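Local coordinates for protein excinuclease ABC, subunit A. (Deinococcus radiodurans, PDB 2VF7) that belongs to the UvrA family of DNA-binding, zinc-containing ABC ATPases and probably takes part in recognising DNA damage for excision repair, at residues Glu322-Tyr327 against Lys358-Leu363; Ala415-Leu420 against Glu438-Val443; Glu478-Gln483 against His765-Glu770; Thr606-Gln611 against Ser705-Ala710. The protein carries 1 engineered substitution. All blocks are in the same frame, centred on the assembly; numbering follows the deposited sequence. Where two conformers were deposited one is given.

Interaction 1: residues Glu322-Tyr327 against Lys358-Leu363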
loop_
_atom_site.group_PDB
_atom_site.type_symbol
_atom_site.label_atom_id
_atom_site.label_comp_id
_atom_site.label_asym_id
_atom_site.label_seq_id
_atom_site.Cartn_x
_atom_site.Cartn_y
_atom_site.Cartn_z
ATOM N N GLU A 322 33.364 -14.180 -13.560
ATOM C CA GLU A 322 34.469 -14.614 -14.426
ATOM C C GLU A 322 34.106 -15.832 -15.289
ATOM O O GLU A 322 34.864 -16.208 -16.187
ATOM C CB GLU A 322 35.750 -14.849 -13.609
ATOM C CG GLU A 322 35.617 -15.918 -12.522
ATOM C CD GLU A 322 36.648 -15.777 -11.408
ATOM O OE1 GLU A 322 36.781 -14.664 -10.848
ATOM O OE2 GLU A 322 37.317 -16.789 -11.082
ATOM N N LEU A 323 32.952 -16.443 -15.006
ATOM C CA LEU A 323 32.354 -17.437 -15.901
ATOM C C LEU A 323 31.601 -16.734 -17.028
ATOM O O LEU A 323 31.595 -17.206 -18.166
ATOM C CB LEU A 323 31.388 -18.352 -15.143
ATOM C CG LEU A 323 31.897 -19.579 -14.380
ATOM C CD1 LEU A 323 30.889 -19.992 -13.304
ATOM C CD2 LEU A 323 32.178 -20.747 -15.323
ATOM N N LEU A 324 30.983 -15.599 -16.701
ATOM C CA LEU A 324 30.124 -14.871 -17.637
ATOM C C LEU A 324 30.841 -14.027 -18.695
ATOM O O LEU A 324 30.336 -13.900 -19.810
ATOM C CB LEU A 324 29.102 -14.006 -16.888
ATOM C CG LEU A 324 27.862 -14.699 -16.304
ATOM C CD1 LEU A 324 27.012 -13.698 -15.547
ATOM C CD2 LEU A 324 27.022 -15.394 -17.367
ATOM N N ARG A 325 31.995 -13.450 -18.354
ATOM C CA ARG A 325 32.611 -12.410 -19.206
ATOM C C ARG A 325 33.263 -12.836 -20.541
ATOM O O ARG A 325 33.305 -12.027 -21.468
ATOM C CB ARG A 325 33.519 -11.453 -18.404
ATOM C CG ARG A 325 34.917 -11.960 -18.072
ATOM C CD ARG A 325 35.879 -10.791 -17.874
ATOM N NE ARG A 325 35.475 -9.921 -16.768
ATOM C CZ ARG A 325 35.971 -9.985 -15.534
ATOM N NH1 ARG A 325 36.907 -10.882 -15.229
ATOM N NH2 ARG A 325 35.531 -9.148 -14.599
ATOM N N PRO A 326 33.769 -14.087 -20.649
ATOM C CA PRO A 326 34.183 -14.563 -21.968
ATOM C C PRO A 326 33.047 -14.533 -22.997
ATOM O O PRO A 326 33.301 -14.368 -24.187
ATOM C CB PRO A 326 34.618 -16.011 -21.697
ATOM C CG PRO A 326 33.981 -16.372 -20.413
ATOM C CD PRO A 326 34.022 -15.113 -19.624
ATOM N N TYR A 327 31.810 -14.692 -22.537
ATOM C CA TYR A 327 30.639 -14.599 -23.408
ATOM C C TYR A 327 30.321 -13.144 -23.746
ATOM O O TYR A 327 29.794 -12.849 -24.822
ATOM C CB TYR A 327 29.433 -15.279 -22.754
ATOM C CG TYR A 327 29.548 -16.789 -22.672
ATOM C CD1 TYR A 327 30.457 -17.400 -21.803
ATOM C CD2 TYR A 327 28.739 -17.608 -23.462
ATOM C CE1 TYR A 327 30.564 -18.788 -21.732
ATOM C CE2 TYR A 327 28.834 -18.998 -23.399
ATOM C CZ TYR A 327 29.746 -19.582 -22.531
ATOM O OH TYR A 327 29.834 -20.958 -22.464
ATOM N N LYS A 358 28.200 -6.268 -16.073
ATOM C CA LYS A 358 28.308 -4.843 -15.764
ATOM C C LYS A 358 27.736 -4.592 -14.373
ATOM O O LYS A 358 28.359 -3.922 -13.546
ATOM C CB LYS A 358 27.567 -4.003 -16.808
ATOM C CG LYS A 358 27.690 -2.480 -16.633
ATOM C CD LYS A 358 26.415 -1.752 -17.095
ATOM C CE LYS A 358 25.213 -2.067 -16.176
ATOM N NZ LYS A 358 23.908 -1.579 -16.719
ATOM N N ARG A 359 26.547 -5.138 -14.131
ATOM C CA ARG A 359 25.937 -5.148 -12.801
ATOM C C ARG A 359 26.845 -5.798 -11.765
ATOM O O ARG A 359 27.049 -5.243 -10.693
ATOM C CB ARG A 359 24.589 -5.862 -12.826
ATOM C CG ARG A 359 23.452 -4.975 -13.241
ATOM C CD ARG A 359 22.345 -5.759 -13.909
ATOM N NE ARG A 359 21.855 -5.034 -15.078
ATOM C CZ ARG A 359 20.773 -4.257 -15.102
ATOM N NH1 ARG A 359 20.023 -4.104 -14.017
ATOM N NH2 ARG A 359 20.437 -3.637 -16.230
ATOM N N LEU A 360 27.398 -6.962 -12.097
ATOM C CA LEU A 360 28.248 -7.712 -11.175
ATOM C C LEU A 360 29.500 -6.955 -10.736
ATOM O O LEU A 360 29.948 -7.118 -9.607
ATOM C CB LEU A 360 28.622 -9.079 -11.765
ATOM C CG LEU A 360 27.610 -10.210 -11.577
ATOM C CD1 LEU A 360 27.686 -11.218 -12.704
ATOM C CD2 LEU A 360 27.826 -10.886 -10.237
ATOM N N ASP A 361 30.044 -6.120 -11.618
ATOM C CA ASP A 361 31.249 -5.326 -11.314
ATOM C C ASP A 361 31.025 -4.340 -10.168
ATOM O O ASP A 361 31.912 -4.133 -9.343
ATOM C CB ASP A 361 31.780 -4.597 -12.566
ATOM C CG ASP A 361 32.919 -5.362 -13.269
ATOM O OD1 ASP A 361 33.558 -6.251 -12.655
ATOM O OD2 ASP A 361 33.195 -5.063 -14.452
ATOM N N VAL A 362 29.836 -3.745 -10.134
ATOM C CA VAL A 362 29.415 -2.844 -9.051
ATOM C C VAL A 362 29.482 -3.523 -7.667
ATOM O O VAL A 362 30.047 -2.963 -6.724
ATOM C CB VAL A 362 27.987 -2.277 -9.324
ATOM C CG1 VAL A 362 27.403 -1.612 -8.088
ATOM C CG2 VAL A 362 28.006 -1.307 -10.499
ATOM N N LEU A 363 28.914 -4.729 -7.580
ATOM C CA LEU A 363 28.918 -5.561 -6.370
ATOM C C LEU A 363 30.329 -5.997 -5.979
ATOM O O LEU A 363 30.709 -5.953 -4.805
ATOM C CB LEU A 363 28.060 -6.823 -6.591
ATOM C CG LEU A 363 26.520 -6.853 -6.680
ATOM C CD1 LEU A 363 25.872 -6.431 -5.362
ATOM C CD2 LEU A 363 25.945 -6.041 -7.833
#
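Helices 317-328 and 345-365 meet side chain to side chain through L324 and L360, with R325 and D361 forming a second point of approach next to them. Both helices probably belong to the helical, signature-bearing part of the first ABC half; helix 382-393, which lies against V362 and L363, begins within what is by sequence probably the signature motif (LSPGE). The contact is light, burying 92 Å² in all. L324 CD1 touches L360 CD1 at 3.8 Å, one methyl of each branched end, and the two side chains cross at about a right angle. CG of L324 sits beside the backbone N (chi1 -79°), which sends its branch toward the longer helix. Both leucines are buried: L324 also rests on L356 and on L123 of helix 116-127, and L360 on L116 of that helix. One residue further along each helix, R325 bends at chi3 (61°), and its guanidinium presents an edge to the D361 carboxylate. The planes of the two groups are 34° apart, and R325 NH2 stays 4.0 Å from D361 OD1, beyond a salt bridge. The chain of R325 also lies on V357. No hydrogen bond joins the two segments. The closest touch is apolar, and the opposite charges of R325 and D361 probably add a modest, undirected attraction at the partly exposed border.

Interaction 2: residues Ala415-Leu420 against Glu438-Val443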
loop_
_atom_site.group_PDB
_atom_site.type_symbol
_atom_site.label_atom_id
_atom_site.label_comp_id
_atom_site.label_asym_id
_atom_site.label_seq_id
_atom_site.Cartn_x
_atom_site.Cartn_y
_atom_site.Cartn_z
ATOM N N ALA A 415 40.937 -1.003 4.944
ATOM C CA ALA A 415 41.470 -1.219 3.594
ATOM C C ALA A 415 40.410 -1.092 2.497
ATOM O O ALA A 415 40.756 -0.987 1.323
ATOM C CB ALA A 415 42.152 -2.565 3.498
ATOM N N ASP A 416 39.132 -1.091 2.880
ATOM C CA ASP A 416 38.039 -1.088 1.916
ATOM C C ASP A 416 37.164 0.169 1.882
ATOM O O ASP A 416 36.221 0.214 1.103
ATOM C CB ASP A 416 37.151 -2.314 2.129
ATOM C CG ASP A 416 37.851 -3.624 1.767
ATOM O OD1 ASP A 416 38.830 -3.605 0.988
ATOM O OD2 ASP A 416 37.414 -4.683 2.268
ATOM N N THR A 417 37.476 1.187 2.687
ATOM C CA THR A 417 36.606 2.374 2.777
ATOM C C THR A 417 36.605 3.261 1.521
ATOM O O THR A 417 35.595 3.885 1.216
ATOM C CB THR A 417 36.807 3.232 4.087
ATOM O OG1 THR A 417 37.798 4.239 3.882
ATOM C CG2 THR A 417 37.188 2.360 5.279
ATOM N N GLU A 418 37.716 3.287 0.793
ATOM C CA GLU A 418 37.791 3.940 -0.523
ATOM C C GLU A 418 36.824 3.361 -1.556
ATOM O O GLU A 418 36.377 4.070 -2.457
ATOM C CB GLU A 418 39.220 3.906 -1.046
ATOM C CG GLU A 418 39.901 5.275 -1.062
ATOM C CD GLU A 418 40.038 5.939 0.321
ATOM O OE1 GLU A 418 40.673 7.015 0.385
ATOM O OE2 GLU A 418 39.536 5.401 1.338
ATOM N N ALA A 419 36.494 2.078 -1.407
ATOM C CA ALA A 419 35.509 1.416 -2.262
ATOM C C ALA A 419 34.088 1.826 -1.872
ATOM O O ALA A 419 33.202 1.938 -2.730
ATOM C CB ALA A 419 35.673 -0.091 -2.177
ATOM N N LEU A 420 33.874 2.034 -0.576
ATOM C CA LEU A 420 32.623 2.584 -0.075
ATOM C C LEU A 420 32.462 4.071 -0.456
ATOM O O LEU A 420 31.430 4.475 -0.982
ATOM C CB LEU A 420 32.531 2.388 1.445
ATOM C CG LEU A 420 31.486 3.220 2.213
ATOM C CD1 LEU A 420 30.103 2.581 2.114
ATOM C CD2 LEU A 420 31.906 3.474 3.661
ATOM N N GLU A 438 27.189 8.477 10.500
ATOM C CA GLU A 438 28.452 7.769 10.496
ATOM C C GLU A 438 29.304 8.139 11.712
ATOM O O GLU A 438 29.228 9.264 12.235
ATOM C CB GLU A 438 29.215 8.075 9.192
ATOM C CG GLU A 438 30.449 7.230 8.951
ATOM C CD GLU A 438 30.175 5.728 8.967
ATOM O OE1 GLU A 438 29.760 5.190 7.913
ATOM O OE2 GLU A 438 30.398 5.073 10.021
ATOM N N HIS A 439 30.110 7.174 12.153
ATOM C CA HIS A 439 31.134 7.395 13.177
ATOM C C HIS A 439 32.556 7.322 12.627
ATOM O O HIS A 439 33.480 7.871 13.222
ATOM C CB HIS A 439 30.953 6.404 14.321
ATOM C CG HIS A 439 29.735 6.673 15.136
ATOM N ND1 HIS A 439 28.624 5.862 15.099
ATOM C CD2 HIS A 439 29.438 7.687 15.984
ATOM C CE1 HIS A 439 27.703 6.347 15.914
ATOM N NE2 HIS A 439 28.168 7.461 16.454
ATOM N N ASP A 440 32.722 6.636 11.498
ATOM C CA ASP A 440 34.031 6.487 10.846
ATOM C C ASP A 440 34.628 7.840 10.498
ATOM O O ASP A 440 34.038 8.604 9.738
ATOM C CB ASP A 440 33.897 5.653 9.573
ATOM C CG ASP A 440 35.207 5.028 9.138
ATOM O OD1 ASP A 440 36.251 5.697 9.205
ATOM O OD2 ASP A 440 35.205 3.851 8.719
ATOM N N LEU A 441 35.802 8.124 11.057
ATOM C CA LEU A 441 36.499 9.389 10.844
ATOM C C LEU A 441 37.015 9.541 9.411
ATOM O O LEU A 441 37.165 10.650 8.913
ATOM C CB LEU A 441 37.655 9.524 11.841
ATOM C CG LEU A 441 37.333 9.640 13.338
ATOM C CD1 LEU A 441 38.635 9.662 14.135
ATOM C CD2 LEU A 441 36.467 10.858 13.671
ATOM N N ASP A 442 37.295 8.416 8.765
ATOM C CA ASP A 442 37.678 8.386 7.354
ATOM C C ASP A 442 36.570 8.848 6.401
ATOM O O ASP A 442 36.874 9.440 5.363
ATOM C CB ASP A 442 38.140 6.985 6.957
ATOM C CG ASP A 442 39.638 6.832 7.031
ATOM O OD1 ASP A 442 40.321 7.374 6.136
ATOM O OD2 ASP A 442 40.125 6.173 7.977
ATOM N N VAL A 443 35.308 8.564 6.743
ATOM C CA VAL A 443 34.161 9.021 5.958
ATOM C C VAL A 443 33.814 10.472 6.294
ATOM O O VAL A 443 33.747 11.317 5.396
ATOM C CB VAL A 443 32.907 8.131 6.141
ATOM C CG1 VAL A 443 31.699 8.732 5.369
ATOM C CG2 VAL A 443 33.183 6.669 5.715
#
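T417 and L420, on the first turn of helix 417-428, pack against the start of helix 441-444, at D440, D442 and V443. This second segment follows strand 433-437 of the first nucleotide-binding half; by sequence H439 is probably the switch (H-loop) histidine, and its NE2 makes a weak hydrogen bond to K49 NZ. Across the contact the forces are van der Waals. L420 CD2 meets V443 CG2 at 4.0 Å, the two side chains crossing at about a right angle; CG of L420 is anti to the backbone N (chi1 164°), which carries the branch over to the valine. T417 uses both its branches: OG1 lies 4.1 Å from D442 CB, while the methyl CG2 comes to D440 OD2. No polar bond crosses the contact; the bonds lie within each segment or run to residues outside it. T417 OG1 bonds weakly to E418 OE2, and E418 OE1 forms a salt bridge with R446. D440 is the N-cap of helix 441-444, its OD1 accepting from D442 N at 2.9 Å. The turn before it is held by E438: OE1 bonds to S409 OG, and two backbone amides close on E438 OE2 from opposite faces of the carboxylate plane, H439 N at 3.0 Å and D440 N at 3.2 Å, the latter nearly straight with an N-H...O angle of 172°.

Interaction 3: residues Glu478-Gln483 against His765-Glu770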
loop_
_atom_site.group_PDB
_atom_site.type_symbol
_atom_site.label_atom_id
_atom_site.label_comp_id
_atom_site.label_asym_id
_atom_site.label_seq_id
_atom_site.Cartn_x
_atom_site.Cartn_y
_atom_site.Cartn_z
ATOM N N GLU A 478 33.465 22.574 21.700
ATOM C CA GLU A 478 32.492 21.731 22.408
ATOM C C GLU A 478 32.249 20.408 21.660
ATOM O O GLU A 478 31.624 19.485 22.188
ATOM C CB GLU A 478 31.167 22.498 22.625
ATOM C CG GLU A 478 30.421 22.879 21.325
ATOM C CD GLU A 478 29.479 24.084 21.470
ATOM O OE1 GLU A 478 29.458 24.716 22.556
ATOM O OE2 GLU A 478 28.766 24.405 20.484
ATOM N N SER A 479 32.763 20.320 20.435
ATOM C CA SER A 479 32.561 19.150 19.583
ATOM C C SER A 479 33.615 18.049 19.798
ATOM O O SER A 479 34.812 18.255 19.553
ATOM C CB SER A 479 32.515 19.580 18.121
ATOM O OG SER A 479 32.858 18.508 17.262
ATOM N N GLN A 480 33.151 16.878 20.242
ATOM C CA GLN A 480 34.023 15.714 20.436
ATOM C C GLN A 480 34.383 14.996 19.124
ATOM O O GLN A 480 35.383 14.270 19.075
ATOM C CB GLN A 480 33.414 14.734 21.434
ATOM C CG GLN A 480 33.135 15.318 22.819
ATOM C CD GLN A 480 32.389 14.343 23.711
ATOM O OE1 GLN A 480 31.232 14.574 24.079
ATOM N NE2 GLN A 480 33.041 13.226 24.045
ATOM N N THR A 481 33.575 15.186 18.075
ATOM C CA THR A 481 33.973 14.794 16.709
ATOM C C THR A 481 35.192 15.615 16.282
ATOM O O THR A 481 36.185 15.077 15.790
ATOM C CB THR A 481 32.844 15.014 15.679
ATOM O OG1 THR A 481 31.592 14.588 16.222
ATOM C CG2 THR A 481 33.121 14.265 14.397
ATOM N N GLY A 482 35.116 16.924 16.492
ATOM C CA GLY A 482 36.208 17.832 16.145
ATOM C C GLY A 482 37.500 17.574 16.894
ATOM O O GLY A 482 38.573 17.933 16.417
ATOM N N GLN A 483 37.401 16.944 18.063
ATOM C CA GLN A 483 38.575 16.658 18.894
ATOM C C GLN A 483 39.340 15.448 18.393
ATOM O O GLN A 483 40.570 15.467 18.324
ATOM C CB GLN A 483 38.180 16.446 20.354
ATOM C CG GLN A 483 37.809 17.725 21.089
ATOM C CD GLN A 483 37.042 17.453 22.367
ATOM O OE1 GLN A 483 37.149 16.372 22.953
ATOM N NE2 GLN A 483 36.257 18.430 22.804
ATOM N N HIS A 765 30.518 6.161 19.122
ATOM C CA HIS A 765 31.400 7.247 18.749
ATOM C C HIS A 765 32.842 6.944 19.227
ATOM O O HIS A 765 33.022 6.232 20.219
ATOM C CB HIS A 765 30.840 8.540 19.343
ATOM C CG HIS A 765 31.526 9.776 18.865
ATOM N ND1 HIS A 765 32.576 10.355 19.548
ATOM C CD2 HIS A 765 31.320 10.546 17.776
ATOM C CE1 HIS A 765 32.987 11.427 18.898
ATOM N NE2 HIS A 765 32.241 11.565 17.819
ATOM N N PRO A 766 33.883 7.430 18.502
ATOM C CA PRO A 766 35.238 7.269 19.043
ATOM C C PRO A 766 35.372 7.624 20.533
ATOM O O PRO A 766 36.168 7.008 21.221
ATOM C CB PRO A 766 36.064 8.224 18.171
ATOM C CG PRO A 766 35.365 8.192 16.867
ATOM C CD PRO A 766 33.910 8.064 17.165
ATOM N N ALA A 767 34.600 8.603 21.011
ATOM C CA ALA A 767 34.633 9.012 22.413
ATOM C C ALA A 767 33.937 8.007 23.327
ATOM O O ALA A 767 34.320 7.860 24.489
ATOM C CB ALA A 767 34.023 10.394 22.589
ATOM N N ASP A 768 32.916 7.331 22.806
ATOM C CA ASP A 768 32.168 6.340 23.569
ATOM C C ASP A 768 33.029 5.109 23.824
ATOM O O ASP A 768 32.958 4.521 24.895
ATOM C CB ASP A 768 30.894 5.884 22.832
ATOM C CG ASP A 768 29.788 6.956 22.761
ATOM O OD1 ASP A 768 29.606 7.779 23.695
ATOM O OD2 ASP A 768 29.053 6.937 21.754
ATOM N N VAL A 769 33.829 4.704 22.843
ATOM C CA VAL A 769 34.525 3.427 22.937
ATOM C C VAL A 769 35.553 3.427 24.060
ATOM O O VAL A 769 35.766 2.399 24.696
ATOM C CB VAL A 769 35.075 2.894 21.555
ATOM C CG1 VAL A 769 34.768 3.830 20.413
ATOM C CG2 VAL A 769 36.567 2.547 21.607
ATOM N N GLU A 770 36.143 4.591 24.326
ATOM C CA GLU A 770 37.002 4.784 25.484
ATOM C C GLU A 770 36.327 4.327 26.794
ATOM O O GLU A 770 36.927 3.584 27.580
ATOM C CB GLU A 770 37.455 6.248 25.580
ATOM C CG GLU A 770 38.111 6.800 24.299
ATOM C CD GLU A 770 39.045 7.998 24.539
ATOM O OE1 GLU A 770 39.795 8.351 23.595
ATOM O OE2 GLU A 770 39.032 8.596 25.644
#
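With CG anti to the backbone N (chi1 -171°), the ring of H765 swings out toward Q480 and T481, and T481, at chi1 -42°, sets OG1 beside its own backbone N, where the imidazole edge can reach it. H765 NE2 donates a weak hydrogen bond of 3.5 Å to T481 OG1, whose stronger partner is D452. The neighbouring ring carbon, H765 CE1, lies 3.7 Å from the backbone O of Q480, which sits in the ring plane. The Q480 side chain runs extended to A767, its amide group lying against CB of A767. On the ring's other nitrogen, H765 ND1 accepts from A767 N at 3.1 Å, the donor tilted 30° out of the ring plane. H765 is thus the N-cap of helix 766-781, and with D768 it completes a capping box: H765 N donates to D768 OD2 at 3.1 Å. By sequence this is probably the D-loop of the second ABC half, here facing the first half's nucleotide site, with the H765 side chain about 8 Å from a bound ADP. Replacing H765 by alanine would probably cost A767 N its capping acceptor and open a gap beside T481 and the Q480 carbonyl. The opposing helix 480-487 has its own cap, S479 OG accepting from G482 N at 2.9 Å, and D768 OD2 also bonds to S45 OG.

Interaction 4: residues Thr606-Gln611 against Ser705-Ala710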
loop_
_atom_site.group_PDB
_atom_site.type_symbol
_atom_site.label_atom_id
_atom_site.label_comp_id
_atom_site.label_asym_id
_atom_site.label_seq_id
_atom_site.Cartn_x
_atom_site.Cartn_y
_atom_site.Cartn_z
ATOM N N THR A 606 17.299 -7.007 32.961
ATOM C CA THR A 606 18.324 -6.963 33.995
ATOM C C THR A 606 17.893 -7.787 35.218
ATOM O O THR A 606 18.727 -8.370 35.905
ATOM C CB THR A 606 18.652 -5.536 34.415
ATOM O OG1 THR A 606 17.442 -4.878 34.787
ATOM C CG2 THR A 606 19.292 -4.772 33.287
ATOM N N GLY A 607 16.590 -7.841 35.460
ATOM C CA GLY A 607 16.023 -8.634 36.536
ATOM C C GLY A 607 15.645 -7.740 37.695
ATOM O O GLY A 607 15.148 -8.211 38.713
ATOM N N LEU A 608 15.888 -6.445 37.540
ATOM C CA LEU A 608 15.676 -5.489 38.615
ATOM C C LEU A 608 14.201 -5.176 38.882
ATOM O O LEU A 608 13.861 -4.701 39.958
ATOM C CB LEU A 608 16.480 -4.209 38.353
ATOM C CG LEU A 608 16.115 -3.203 37.253
ATOM C CD1 LEU A 608 14.927 -2.313 37.619
ATOM C CD2 LEU A 608 17.318 -2.339 36.971
ATOM N N PHE A 609 13.322 -5.458 37.926
ATOM C CA PHE A 609 11.918 -5.088 38.080
ATOM C C PHE A 609 11.220 -5.906 39.178
ATOM O O PHE A 609 10.253 -5.430 39.771
ATOM C CB PHE A 609 11.175 -5.164 36.740
ATOM C CG PHE A 609 9.831 -4.447 36.727
ATOM C CD1 PHE A 609 9.748 -3.075 36.936
ATOM C CD2 PHE A 609 8.655 -5.153 36.500
ATOM C CE1 PHE A 609 8.496 -2.408 36.936
ATOM C CE2 PHE A 609 7.427 -4.503 36.495
ATOM C CZ PHE A 609 7.357 -3.118 36.712
ATOM N N ASP A 610 11.730 -7.103 39.463
ATOM C CA ASP A 610 11.157 -8.014 40.467
ATOM C C ASP A 610 11.110 -7.443 41.884
ATOM O O ASP A 610 10.154 -7.702 42.614
ATOM C CB ASP A 610 11.958 -9.324 40.530
ATOM C CG ASP A 610 11.470 -10.358 39.545
ATOM O OD1 ASP A 610 11.905 -10.328 38.374
ATOM O OD2 ASP A 610 10.657 -11.221 39.945
ATOM N N GLN A 611 12.181 -6.732 42.274
ATOM C CA GLN A 611 12.322 -6.084 43.579
ATOM C C GLN A 611 11.519 -4.795 43.626
ATOM O O GLN A 611 10.951 -4.435 44.667
ATOM C CB GLN A 611 13.779 -5.745 43.887
ATOM C CG GLN A 611 14.845 -6.344 42.952
ATOM C CD GLN A 611 14.820 -7.870 42.884
ATOM O OE1 GLN A 611 14.609 -8.570 43.900
ATOM N NE2 GLN A 611 15.035 -8.395 41.673
ATOM N N SER A 705 19.869 -1.768 47.384
ATOM C CA SER A 705 21.184 -2.254 46.991
ATOM C C SER A 705 21.250 -2.995 45.640
ATOM O O SER A 705 22.074 -2.664 44.783
ATOM C CB SER A 705 21.718 -3.119 48.126
ATOM O OG SER A 705 23.013 -3.591 47.859
ATOM N N ALA A 706 20.378 -3.981 45.457
ATOM C CA ALA A 706 20.395 -4.843 44.280
ATOM C C ALA A 706 19.941 -4.127 43.006
ATOM O O ALA A 706 20.425 -4.427 41.912
ATOM C CB ALA A 706 19.540 -6.091 44.535
ATOM N N ILE A 707 18.985 -3.208 43.146
ATOM C CA ILE A 707 18.503 -2.418 42.024
ATOM C C ILE A 707 19.620 -1.467 41.641
ATOM O O ILE A 707 20.114 -1.520 40.513
ATOM C CB ILE A 707 17.183 -1.661 42.343
ATOM C CG1 ILE A 707 16.009 -2.642 42.521
ATOM C CG2 ILE A 707 16.839 -0.666 41.226
ATOM C CD1 ILE A 707 14.916 -2.132 43.395
ATOM N N PHE A 708 20.074 -0.656 42.593
ATOM C CA PHE A 708 21.148 0.315 42.346
ATOM C C PHE A 708 22.386 -0.276 41.656
ATOM O O PHE A 708 23.039 0.403 40.859
ATOM C CB PHE A 708 21.537 1.029 43.644
ATOM C CG PHE A 708 22.781 1.868 43.538
ATOM C CD1 PHE A 708 22.712 3.191 43.120
ATOM C CD2 PHE A 708 24.024 1.338 43.868
ATOM C CE1 PHE A 708 23.873 3.977 43.033
ATOM C CE2 PHE A 708 25.196 2.115 43.771
ATOM C CZ PHE A 708 25.115 3.438 43.356
ATOM N N ARG A 709 22.724 -1.521 41.972
ATOM C CA ARG A 709 23.892 -2.157 41.373
ATOM C C ARG A 709 23.708 -2.587 39.915
ATOM O O ARG A 709 24.645 -2.516 39.122
ATOM C CB ARG A 709 24.357 -3.322 42.237
ATOM C CG ARG A 709 25.118 -2.862 43.494
ATOM C CD ARG A 709 26.028 -3.951 44.012
ATOM N NE ARG A 709 25.986 -4.049 45.476
ATOM C CZ ARG A 709 25.168 -4.882 46.134
ATOM N NH1 ARG A 709 24.308 -5.719 45.467
ATOM N NH2 ARG A 709 25.211 -4.883 47.468
ATOM N N ALA A 710 22.509 -3.048 39.573
ATOM C CA ALA A 710 22.142 -3.353 38.194
ATOM C C ALA A 710 22.224 -2.077 37.331
ATOM O O ALA A 710 22.869 -2.069 36.285
ATOM C CB ALA A 710 20.743 -3.984 38.142
#
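L608, from the turn before helix 609-617, and Q611, on the first turn of that helix, close on I707, and L608 reaches on to A710. L608 holds CG between its backbone N and carbonyl carbon (chi1 71°), a conformation that directs the branch across to helix 705-716. There L608 CD2 touches A710 CB at 4.0 Å, while L608 CD1 stands 4.4 Å from I707 CG2. The isoleucine spreads its two branches: CG2 is anti to the backbone N, and CG1 lies beside it, running out toward L608 O and Q611. I707 CG1 packs on the backbone O of L608, and I707 CD1 meets Q611 CB at 3.8 Å. Q611 and I707 slide past each other in opposite directions, with Q611 CG 3.9 Å from I707 CG1. The glutamine has an unusual first torsion, CG almost eclipsing the backbone N (chi1 -11°), and a bend at chi2 folds its amide back over the turn. Q611 NE2 then donates to G607 O at 3.0 Å, the acceptor lying close to the amide plane. An alanine in place of Q611 is likely to leave the G607 carbonyl without this N-H and to strip I707 CG1 of part of its cover. G607 has positive phi, and a CB at these backbone angles would jam against the carbonyl of T606. Both segments lie within the second ABC half, away from the nucleotide and zinc sites. L608 also leans on L711 and T606 on L714, both of helix 705-716, while F609 points away, onto I686 and L690 of helix 686-690.

How the interactions relate
From the N terminus, interaction 1 closes a loop of 30 residues between two helices of the first ABC half. Interaction 2 follows, spanning 17 residues that run through helix 417-428 and strand 433-437 of that half's sheet. Interaction 3 makes the long closure: 281 residues separate its segments, and it ties helix 480-487 to the second half. Interaction 4, spanning 93 residues, lies wholly within that long loop and joins helices of the second half; no closures cross. Interactions 2 and 3 touch directly, H439 CD2 lying 3.4 Å from H765 CA. Interactions 1 and 4 are furthest apart, about 57 Å between centres, on opposite sides of the chain's centre.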